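Long-range contacts in CTP:phosphocholine Cytidylyltransferase (Streptococcus pneumoniae, PDB 1JYK), which catalyses the transfer of a cytidylyl group from CTP to phosphocholine, giving CDP-choline and pyrophosphate: residues L118-N128 with S180-A190; S146-F157 with I169-S180. One frame throughout, in Å; residues are numbered along the deposited sequence.

In the fold
Both contacts reach the mixed sheet of this nucleotidyltransferase and share Ser180, where the chain passes from one to the other. Interaction 1 pairs strands 121-125 and 182-185 in the buried interior, about 7 Å from the centre of the chain. Interaction 2, which also takes in the start of the two-stranded sheet 157-160/166-170, lies about 15 Å from that centre and is nested along the sequence inside the loop that interaction 1 closes; the centres of the two contacts are about 18 Å apart. Strand 142-149 links them, since it pairs with 176-177 and also with 182-185. At the end of 118-128, Asp127 forms salt bridges with Arg38 and Lys48, a charged cluster consistent with a place near the nucleotide site.

Interaction 1 of 2, residues L118-N128 with S180-A190; sequences LANSYVIDADN and SGVSFWDAPTA
One face of the Tyr122 ring is covered by Phe184, whose CD1 lies 3.6 Å above the ring plane and toward the rim. The two rings form an edge-to-face pair with planes at 58°, the edge of Phe184 directed at Tyr122, and Phe184 CB adds a CH-pi contact over the same ring. With CG anti to the backbone N (chi1 173°), Phe184 carries its ring beside its own carbonyl carbon and along the Asn120-Ser121 backbone. Phe135 makes a further edge-to-face pair with Tyr122, whose hydroxyl is bonded to Arg136 O. This is an antiparallel strand pair, 121-125 with 182-185, at the junction where parallel strand 27-32 flanks 121-125 on its other edge. Val123 and Ser183 form a hydrogen-bonded pair, with Val123 N to Ser183 O at 2.8 Å. Toward the helix the pairing ends in a G1 beta bulge, in which Asn120 and Ser121 both face Trp185 and give its carbonyl two weak bonds. On the sheet face bearing Val123 and Trp185, Val123 CG2 meets Trp185 CD1 at 3.8 Å and Leu118 CD1 approaches the same carbon. Trp185 NE1 donates to Ser183 OG (2.9 Å), which ties the indole to its own strand. Beyond the bulge, Asp186 N-caps helix 187-201 by accepting from Thr189 N, while Ala190 CB packs 3.4 Å from Ala119 N. At the opposite end a water joins Asn128 ND2, Asp125 O and Gly181 O, and Asp125 OD2 comes within 3.3 Å of Gly181 CA.

Interaction 2 of 2, residues S146-F157 with I169-S180; sequences SVYREDCTNEWF and IIVDSKAGRILS
Arg177 NH1 donates to Ser146 O at 2.7 Å, with the oxygen almost in the guanidinium plane, and NH1 also bonds Leu229 O. Ser146 OG gives a bond to Ile178 O (2.8 Å); Ser180 OG donates to the same oxygen from the opposite face of its carbonyl plane, so two hydroxyls grip this acceptor. Ser180 OG in turn accepts from Val147 N. These bonds open an antiparallel pairing of strand 142-149 with 176-177, whose Arg149-Gly176 pair is bonded in both directions. A second antiparallel pairing, Phe157 with Ile170, continues into the two-stranded sheet 157-160 and 166-170; it is held by Phe157 N to Ile170 O at 2.6 Å and by the return bond. Loops between the two pairings are joined where Cys152 N donates to Lys174 O. Water bridges Glu155 OE2, Trp156 N and Leu179 O. Arg149 turns away from the pairing to a salt bridge with Glu236, and Val147 CG2 sits over the centre of its guanidinium, 3.6 Å above the plane. The Phe157 ring lies between the Ser173-Gly176 backbone and Ile178: Ser173 CB is over one face in a CH-pi contact, 3.8 Å from the centroid, and Ile178 CG2 approaches Phe157 CE1 obliquely at 3.4 Å. The chi1 of Ile178 (62°) sets CG2 anti to the carbonyl carbon and directs it at this ring. Ile178 CD1 meets Arg149 CG. Farther out, Trp156 lies alongside Val171, whose CG1 covers the five-membered ring, 3.6 Å from Trp156 NE1.

Interaction 1 of 2, residues L118-N128 with S180-A190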
# COMPACT_ATOMS: atom_id res chain seq x y z
N LEU A 118 11.99 -0.43 5.15
CA LEU A 118 11.61 -0.01 3.81
C LEU A 118 12.47 -0.54 2.67
O LEU A 118 11.95 -0.88 1.61
CB LEU A 118 11.55 1.52 3.74
CG LEU A 118 10.89 2.10 2.49
CD1 LEU A 118 9.49 1.52 2.29
CD2 LEU A 118 10.82 3.61 2.63
N ALA A 119 13.78 -0.60 2.88
CA ALA A 119 14.71 -1.06 1.85
C ALA A 119 14.35 -2.42 1.26
O ALA A 119 14.22 -3.41 1.98
CB ALA A 119 16.13 -1.11 2.41
N ASN A 120 14.21 -2.45 -0.06
CA ASN A 120 13.87 -3.67 -0.80
C ASN A 120 12.55 -4.27 -0.34
O ASN A 120 12.40 -5.49 -0.24
CB ASN A 120 14.99 -4.69 -0.64
CG ASN A 120 16.25 -4.25 -1.34
OD1 ASN A 120 16.21 -3.81 -2.49
ND2 ASN A 120 17.38 -4.37 -0.65
N SER A 121 11.59 -3.39 -0.07
CA SER A 121 10.29 -3.82 0.40
C SER A 121 9.13 -3.32 -0.44
O SER A 121 9.19 -2.24 -1.04
CB SER A 121 10.11 -3.37 1.85
OG SER A 121 8.78 -3.58 2.28
N TYR A 122 8.08 -4.13 -0.51
CA TYR A 122 6.86 -3.75 -1.21
C TYR A 122 6.03 -3.06 -0.13
O TYR A 122 6.15 -3.40 1.05
CB TYR A 122 6.07 -4.99 -1.66
CG TYR A 122 6.54 -5.59 -2.96
CD1 TYR A 122 6.02 -5.15 -4.18
CD2 TYR A 122 7.51 -6.58 -2.97
CE1 TYR A 122 6.49 -5.69 -5.39
CE2 TYR A 122 7.98 -7.13 -4.16
CZ TYR A 122 7.47 -6.68 -5.36
OH TYR A 122 7.95 -7.20 -6.53
N VAL A 123 5.22 -2.09 -0.52
CA VAL A 123 4.33 -1.41 0.41
C VAL A 123 2.98 -1.68 -0.25
O VAL A 123 2.78 -1.34 -1.41
CB VAL A 123 4.60 0.11 0.49
CG1 VAL A 123 3.52 0.79 1.35
CG2 VAL A 123 5.98 0.36 1.09
N ILE A 124 2.07 -2.29 0.49
CA ILE A 124 0.78 -2.66 -0.05
C ILE A 124 -0.41 -2.17 0.77
O ILE A 124 -0.42 -2.29 1.99
CB ILE A 124 0.69 -4.20 -0.13
CG1 ILE A 124 1.83 -4.71 -1.01
CG2 ILE A 124 -0.67 -4.64 -0.66
CD1 ILE A 124 2.43 -6.01 -0.53
N ASP A 125 -1.40 -1.61 0.08
CA ASP A 125 -2.61 -1.14 0.75
C ASP A 125 -3.46 -2.39 0.94
O ASP A 125 -3.59 -3.19 0.01
CB ASP A 125 -3.37 -0.14 -0.13
CG ASP A 125 -2.72 1.23 -0.18
OD1 ASP A 125 -1.78 1.50 0.60
OD2 ASP A 125 -3.16 2.05 -1.02
N ALA A 126 -4.04 -2.55 2.12
CA ALA A 126 -4.84 -3.73 2.42
C ALA A 126 -6.27 -3.73 1.90
O ALA A 126 -6.95 -4.76 1.99
CB ALA A 126 -4.83 -3.98 3.93
N ASP A 127 -6.75 -2.61 1.37
CA ASP A 127 -8.12 -2.56 0.87
C ASP A 127 -8.28 -2.71 -0.64
O ASP A 127 -9.18 -2.14 -1.25
CB ASP A 127 -8.80 -1.26 1.32
CG ASP A 127 -7.93 -0.05 1.08
OD1 ASP A 127 -6.99 -0.12 0.27
OD2 ASP A 127 -8.21 0.99 1.72
N ASN A 128 -7.39 -3.50 -1.25
CA ASN A 128 -7.45 -3.75 -2.68
C ASN A 128 -7.51 -5.25 -2.90
O ASN A 128 -6.93 -6.02 -2.14
CB ASN A 128 -6.20 -3.21 -3.37
CG ASN A 128 -6.21 -1.70 -3.50
OD1 ASN A 128 -7.27 -1.08 -3.57
ND2 ASN A 128 -5.03 -1.10 -3.53
N SER A 180 -1.64 3.18 -7.11
CA SER A 180 -2.66 2.16 -6.90
C SER A 180 -2.63 1.28 -5.66
O SER A 180 -3.50 0.41 -5.51
CB SER A 180 -2.70 1.26 -8.14
OG SER A 180 -2.63 2.05 -9.32
N GLY A 181 -1.66 1.46 -4.78
CA GLY A 181 -1.64 0.64 -3.58
C GLY A 181 -0.61 -0.47 -3.57
O GLY A 181 -0.60 -1.29 -2.65
N VAL A 182 0.22 -0.54 -4.61
CA VAL A 182 1.28 -1.54 -4.67
C VAL A 182 2.51 -0.83 -5.24
O VAL A 182 2.46 -0.25 -6.32
CB VAL A 182 0.92 -2.75 -5.59
CG1 VAL A 182 2.07 -3.76 -5.58
CG2 VAL A 182 -0.37 -3.42 -5.12
N SER A 183 3.59 -0.86 -4.48
CA SER A 183 4.84 -0.23 -4.89
C SER A 183 6.01 -0.98 -4.27
O SER A 183 5.84 -1.68 -3.27
CB SER A 183 4.86 1.25 -4.46
OG SER A 183 4.78 1.41 -3.05
N PHE A 184 7.19 -0.85 -4.86
CA PHE A 184 8.39 -1.50 -4.36
C PHE A 184 9.49 -0.45 -4.25
O PHE A 184 9.59 0.44 -5.10
CB PHE A 184 8.84 -2.61 -5.30
CG PHE A 184 10.16 -3.22 -4.93
CD1 PHE A 184 10.24 -4.22 -3.95
CD2 PHE A 184 11.34 -2.79 -5.53
CE1 PHE A 184 11.46 -4.78 -3.58
CE2 PHE A 184 12.57 -3.33 -5.17
CZ PHE A 184 12.63 -4.33 -4.19
N TRP A 185 10.32 -0.56 -3.22
CA TRP A 185 11.39 0.42 -3.02
C TRP A 185 12.75 -0.23 -2.84
O TRP A 185 12.91 -1.11 -1.99
CB TRP A 185 11.04 1.28 -1.81
CG TRP A 185 9.70 1.87 -2.00
CD1 TRP A 185 8.50 1.35 -1.60
CD2 TRP A 185 9.39 3.00 -2.83
NE1 TRP A 185 7.47 2.07 -2.15
CE2 TRP A 185 7.98 3.09 -2.90
CE3 TRP A 185 10.17 3.93 -3.53
CZ2 TRP A 185 7.33 4.08 -3.65
CZ3 TRP A 185 9.53 4.92 -4.27
CH2 TRP A 185 8.12 4.99 -4.32
N ASP A 186 13.72 0.20 -3.64
CA ASP A 186 15.07 -0.35 -3.52
C ASP A 186 15.80 0.32 -2.35
O ASP A 186 15.30 1.30 -1.78
CB ASP A 186 15.86 -0.18 -4.83
CG ASP A 186 16.00 1.27 -5.25
OD1 ASP A 186 16.14 2.14 -4.38
OD2 ASP A 186 15.98 1.53 -6.47
N ALA A 187 16.96 -0.22 -1.99
CA ALA A 187 17.73 0.28 -0.85
C ALA A 187 18.16 1.75 -0.97
O ALA A 187 17.95 2.54 -0.06
CB ALA A 187 18.94 -0.61 -0.62
N PRO A 188 18.79 2.13 -2.09
CA PRO A 188 19.20 3.53 -2.22
C PRO A 188 18.03 4.50 -2.08
O PRO A 188 18.16 5.55 -1.45
CB PRO A 188 19.84 3.59 -3.61
CG PRO A 188 20.24 2.19 -3.91
CD PRO A 188 19.21 1.33 -3.26
N THR A 189 16.89 4.16 -2.68
CA THR A 189 15.71 5.02 -2.63
C THR A 189 15.13 5.07 -1.21
O THR A 189 14.79 6.15 -0.72
CB THR A 189 14.61 4.55 -3.60
OG1 THR A 189 15.17 4.35 -4.90
CG2 THR A 189 13.50 5.59 -3.69
N ALA A 190 15.03 3.91 -0.58
CA ALA A 190 14.49 3.80 0.78
C ALA A 190 15.32 4.62 1.76
O ALA A 190 14.78 5.23 2.70
CB ALA A 190 14.46 2.34 1.21
O HOH W 1 18.39 -2.51 -3.54
O HOH W 2 2.09 1.11 -2.21
O HOH W 3 -3.19 -2.95 -2.74

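Interaction 2 of 2, residues S146-F157 with I169-S180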
# COMPACT_ATOMS: atom_id res chain seq x y z
N SER A 146 1.02 0.67 -11.39
CA SER A 146 -0.11 1.56 -11.64
C SER A 146 -1.18 1.15 -12.66
O SER A 146 -0.87 0.73 -13.77
CB SER A 146 0.43 2.93 -12.06
OG SER A 146 -0.61 3.82 -12.37
N VAL A 147 -2.45 1.31 -12.27
CA VAL A 147 -3.56 1.02 -13.15
C VAL A 147 -4.10 2.37 -13.62
O VAL A 147 -3.96 3.38 -12.92
CB VAL A 147 -4.72 0.25 -12.44
CG1 VAL A 147 -4.29 -1.18 -12.12
CG2 VAL A 147 -5.14 0.99 -11.18
N TYR A 148 -4.71 2.39 -14.80
CA TYR A 148 -5.30 3.62 -15.32
C TYR A 148 -6.74 3.74 -14.82
O TYR A 148 -7.48 2.75 -14.80
CB TYR A 148 -5.28 3.60 -16.86
CG TYR A 148 -6.04 4.74 -17.51
CD1 TYR A 148 -5.42 5.97 -17.76
CD2 TYR A 148 -7.38 4.60 -17.87
CE1 TYR A 148 -6.13 7.02 -18.36
CE2 TYR A 148 -8.09 5.64 -18.46
CZ TYR A 148 -7.46 6.85 -18.71
OH TYR A 148 -8.15 7.87 -19.30
N ARG A 149 -7.13 4.93 -14.39
CA ARG A 149 -8.48 5.16 -13.89
C ARG A 149 -9.06 6.47 -14.42
O ARG A 149 -8.33 7.41 -14.72
CB ARG A 149 -8.49 5.21 -12.37
CG ARG A 149 -8.24 3.88 -11.70
CD ARG A 149 -9.27 2.85 -12.11
NE ARG A 149 -9.04 1.57 -11.46
CZ ARG A 149 -8.63 0.46 -12.08
NH1 ARG A 149 -8.40 0.48 -13.39
NH2 ARG A 149 -8.46 -0.67 -11.39
N GLU A 150 -10.39 6.51 -14.52
CA GLU A 150 -11.12 7.69 -14.98
C GLU A 150 -12.13 8.08 -13.90
O GLU A 150 -12.38 7.32 -12.97
CB GLU A 150 -11.82 7.40 -16.30
CG GLU A 150 -10.86 7.12 -17.43
CD GLU A 150 -11.55 6.99 -18.77
OE1 GLU A 150 -10.89 7.24 -19.80
OE2 GLU A 150 -12.75 6.64 -18.79
N ASP A 151 -12.72 9.27 -14.03
CA ASP A 151 -13.70 9.74 -13.05
C ASP A 151 -13.10 9.60 -11.67
O ASP A 151 -13.77 9.20 -10.72
CB ASP A 151 -14.99 8.91 -13.13
CG ASP A 151 -15.55 8.83 -14.53
OD1 ASP A 151 -15.74 9.90 -15.15
OD2 ASP A 151 -15.78 7.70 -15.01
N CYS A 152 -11.83 9.94 -11.57
CA CYS A 152 -11.10 9.85 -10.31
C CYS A 152 -11.54 10.86 -9.28
O CYS A 152 -12.11 11.90 -9.60
CB CYS A 152 -9.61 10.01 -10.56
SG CYS A 152 -8.85 8.56 -11.23
N THR A 153 -11.24 10.54 -8.03
CA THR A 153 -11.57 11.42 -6.93
C THR A 153 -10.49 11.28 -5.87
O THR A 153 -10.29 10.20 -5.31
CB THR A 153 -12.93 11.05 -6.32
OG1 THR A 153 -13.97 11.75 -7.02
CG2 THR A 153 -12.98 11.42 -4.84
N ASN A 154 -9.78 12.37 -5.62
CA ASN A 154 -8.74 12.37 -4.61
C ASN A 154 -7.58 11.40 -4.85
O ASN A 154 -6.86 11.05 -3.91
CB ASN A 154 -9.35 12.08 -3.24
CG ASN A 154 -10.32 13.15 -2.80
OD1 ASN A 154 -11.35 12.87 -2.19
ND2 ASN A 154 -9.99 14.41 -3.11
N GLU A 155 -7.38 10.97 -6.08
CA GLU A 155 -6.27 10.07 -6.37
C GLU A 155 -5.04 10.91 -6.70
O GLU A 155 -5.16 12.11 -6.92
CB GLU A 155 -6.58 9.19 -7.58
CG GLU A 155 -7.96 8.59 -7.57
CD GLU A 155 -8.05 7.40 -6.65
OE1 GLU A 155 -9.18 6.95 -6.37
OE2 GLU A 155 -6.98 6.92 -6.21
N TRP A 156 -3.88 10.28 -6.71
CA TRP A 156 -2.64 10.96 -7.06
C TRP A 156 -2.17 10.30 -8.35
O TRP A 156 -2.32 9.09 -8.52
CB TRP A 156 -1.57 10.81 -5.98
CG TRP A 156 -1.80 11.67 -4.77
CD1 TRP A 156 -2.92 12.41 -4.47
CD2 TRP A 156 -0.90 11.86 -3.67
NE1 TRP A 156 -2.77 13.03 -3.25
CE2 TRP A 156 -1.53 12.72 -2.74
CE3 TRP A 156 0.39 11.39 -3.38
CZ2 TRP A 156 -0.93 13.11 -1.54
CZ3 TRP A 156 1.00 11.79 -2.19
CH2 TRP A 156 0.34 12.63 -1.28
N PHE A 157 -1.62 11.09 -9.26
CA PHE A 157 -1.19 10.56 -10.55
C PHE A 157 0.30 10.60 -10.81
O PHE A 157 1.03 11.44 -10.27
CB PHE A 157 -1.93 11.29 -11.66
CG PHE A 157 -3.42 11.31 -11.48
CD1 PHE A 157 -4.22 10.39 -12.14
CD2 PHE A 157 -4.01 12.23 -10.62
CE1 PHE A 157 -5.61 10.37 -11.94
CE2 PHE A 157 -5.39 12.22 -10.41
CZ PHE A 157 -6.19 11.29 -11.08
N ILE A 169 4.51 13.65 -9.24
CA ILE A 169 3.29 12.99 -8.79
C ILE A 169 2.36 14.15 -8.53
O ILE A 169 2.68 15.06 -7.76
CB ILE A 169 3.52 12.17 -7.50
CG1 ILE A 169 4.33 10.91 -7.82
CG2 ILE A 169 2.17 11.79 -6.88
CD1 ILE A 169 5.02 10.28 -6.62
N ILE A 170 1.20 14.14 -9.17
CA ILE A 170 0.27 15.24 -9.04
C ILE A 170 -1.11 14.81 -8.60
O ILE A 170 -1.44 13.62 -8.60
CB ILE A 170 0.16 15.99 -10.38
CG1 ILE A 170 -0.39 15.05 -11.45
CG2 ILE A 170 1.52 16.49 -10.81
CD1 ILE A 170 -0.78 15.74 -12.72
N VAL A 171 -1.93 15.80 -8.23
CA VAL A 171 -3.29 15.53 -7.79
C VAL A 171 -4.32 16.15 -8.75
O VAL A 171 -5.50 15.79 -8.71
CB VAL A 171 -3.54 16.09 -6.38
CG1 VAL A 171 -2.33 15.83 -5.49
CG2 VAL A 171 -3.84 17.58 -6.45
N ASP A 172 -3.87 17.05 -9.61
CA ASP A 172 -4.76 17.74 -10.54
C ASP A 172 -5.21 16.98 -11.79
O ASP A 172 -4.79 17.30 -12.91
CB ASP A 172 -4.13 19.07 -10.97
CG ASP A 172 -5.15 20.04 -11.56
OD1 ASP A 172 -6.36 19.74 -11.54
OD2 ASP A 172 -4.73 21.11 -12.06
N SER A 173 -6.06 15.98 -11.60
CA SER A 173 -6.60 15.23 -12.73
C SER A 173 -7.74 14.34 -12.30
O SER A 173 -7.85 13.97 -11.13
CB SER A 173 -5.52 14.38 -13.39
OG SER A 173 -6.01 13.86 -14.62
N LYS A 174 -8.60 14.01 -13.25
CA LYS A 174 -9.75 13.14 -13.01
C LYS A 174 -9.52 11.81 -13.72
O LYS A 174 -10.35 10.90 -13.62
CB LYS A 174 -11.03 13.78 -13.53
CG LYS A 174 -11.26 15.19 -13.01
CD LYS A 174 -12.71 15.40 -12.62
CE LYS A 174 -12.85 16.58 -11.68
NZ LYS A 174 -14.28 16.84 -11.33
N ALA A 175 -8.40 11.70 -14.43
CA ALA A 175 -8.07 10.49 -15.16
C ALA A 175 -6.57 10.34 -15.35
O ALA A 175 -5.86 11.34 -15.47
CB ALA A 175 -8.76 10.49 -16.53
N GLY A 176 -6.10 9.10 -15.37
CA GLY A 176 -4.68 8.86 -15.55
C GLY A 176 -4.18 7.65 -14.78
O GLY A 176 -4.96 6.89 -14.21
N ARG A 177 -2.85 7.47 -14.78
CA ARG A 177 -2.19 6.38 -14.07
C ARG A 177 -2.04 6.83 -12.62
O ARG A 177 -1.29 7.76 -12.31
CB ARG A 177 -0.83 6.11 -14.70
CG ARG A 177 -0.91 5.46 -16.08
CD ARG A 177 -1.15 3.98 -15.95
NE ARG A 177 -1.43 3.36 -17.24
CZ ARG A 177 -1.57 2.05 -17.43
NH1 ARG A 177 -1.47 1.21 -16.41
NH2 ARG A 177 -1.81 1.59 -18.65
N ILE A 178 -2.75 6.16 -11.73
CA ILE A 178 -2.73 6.53 -10.33
C ILE A 178 -1.83 5.68 -9.44
O ILE A 178 -1.36 4.62 -9.84
CB ILE A 178 -4.18 6.45 -9.74
CG1 ILE A 178 -4.70 5.00 -9.85
CG2 ILE A 178 -5.11 7.36 -10.53
CD1 ILE A 178 -5.88 4.70 -8.97
N LEU A 179 -1.56 6.20 -8.25
CA LEU A 179 -0.79 5.46 -7.25
C LEU A 179 -1.89 4.46 -6.88
O LEU A 179 -2.97 4.86 -6.41
CB LEU A 179 -0.44 6.36 -6.06
CG LEU A 179 0.95 6.99 -6.18
CD1 LEU A 179 0.98 7.87 -7.42
CD2 LEU A 179 1.26 7.81 -4.93
N SER A 180 -1.64 3.18 -7.11
CA SER A 180 -2.66 2.16 -6.90
C SER A 180 -2.63 1.28 -5.66
O SER A 180 -3.50 0.41 -5.51
CB SER A 180 -2.70 1.26 -8.14
OG SER A 180 -2.63 2.05 -9.32
O HOH W 4 -4.10 7.45 -5.92
O HOH W 5 -6.87 14.16 -7.21
O HOH W 6 -8.53 12.77 -8.82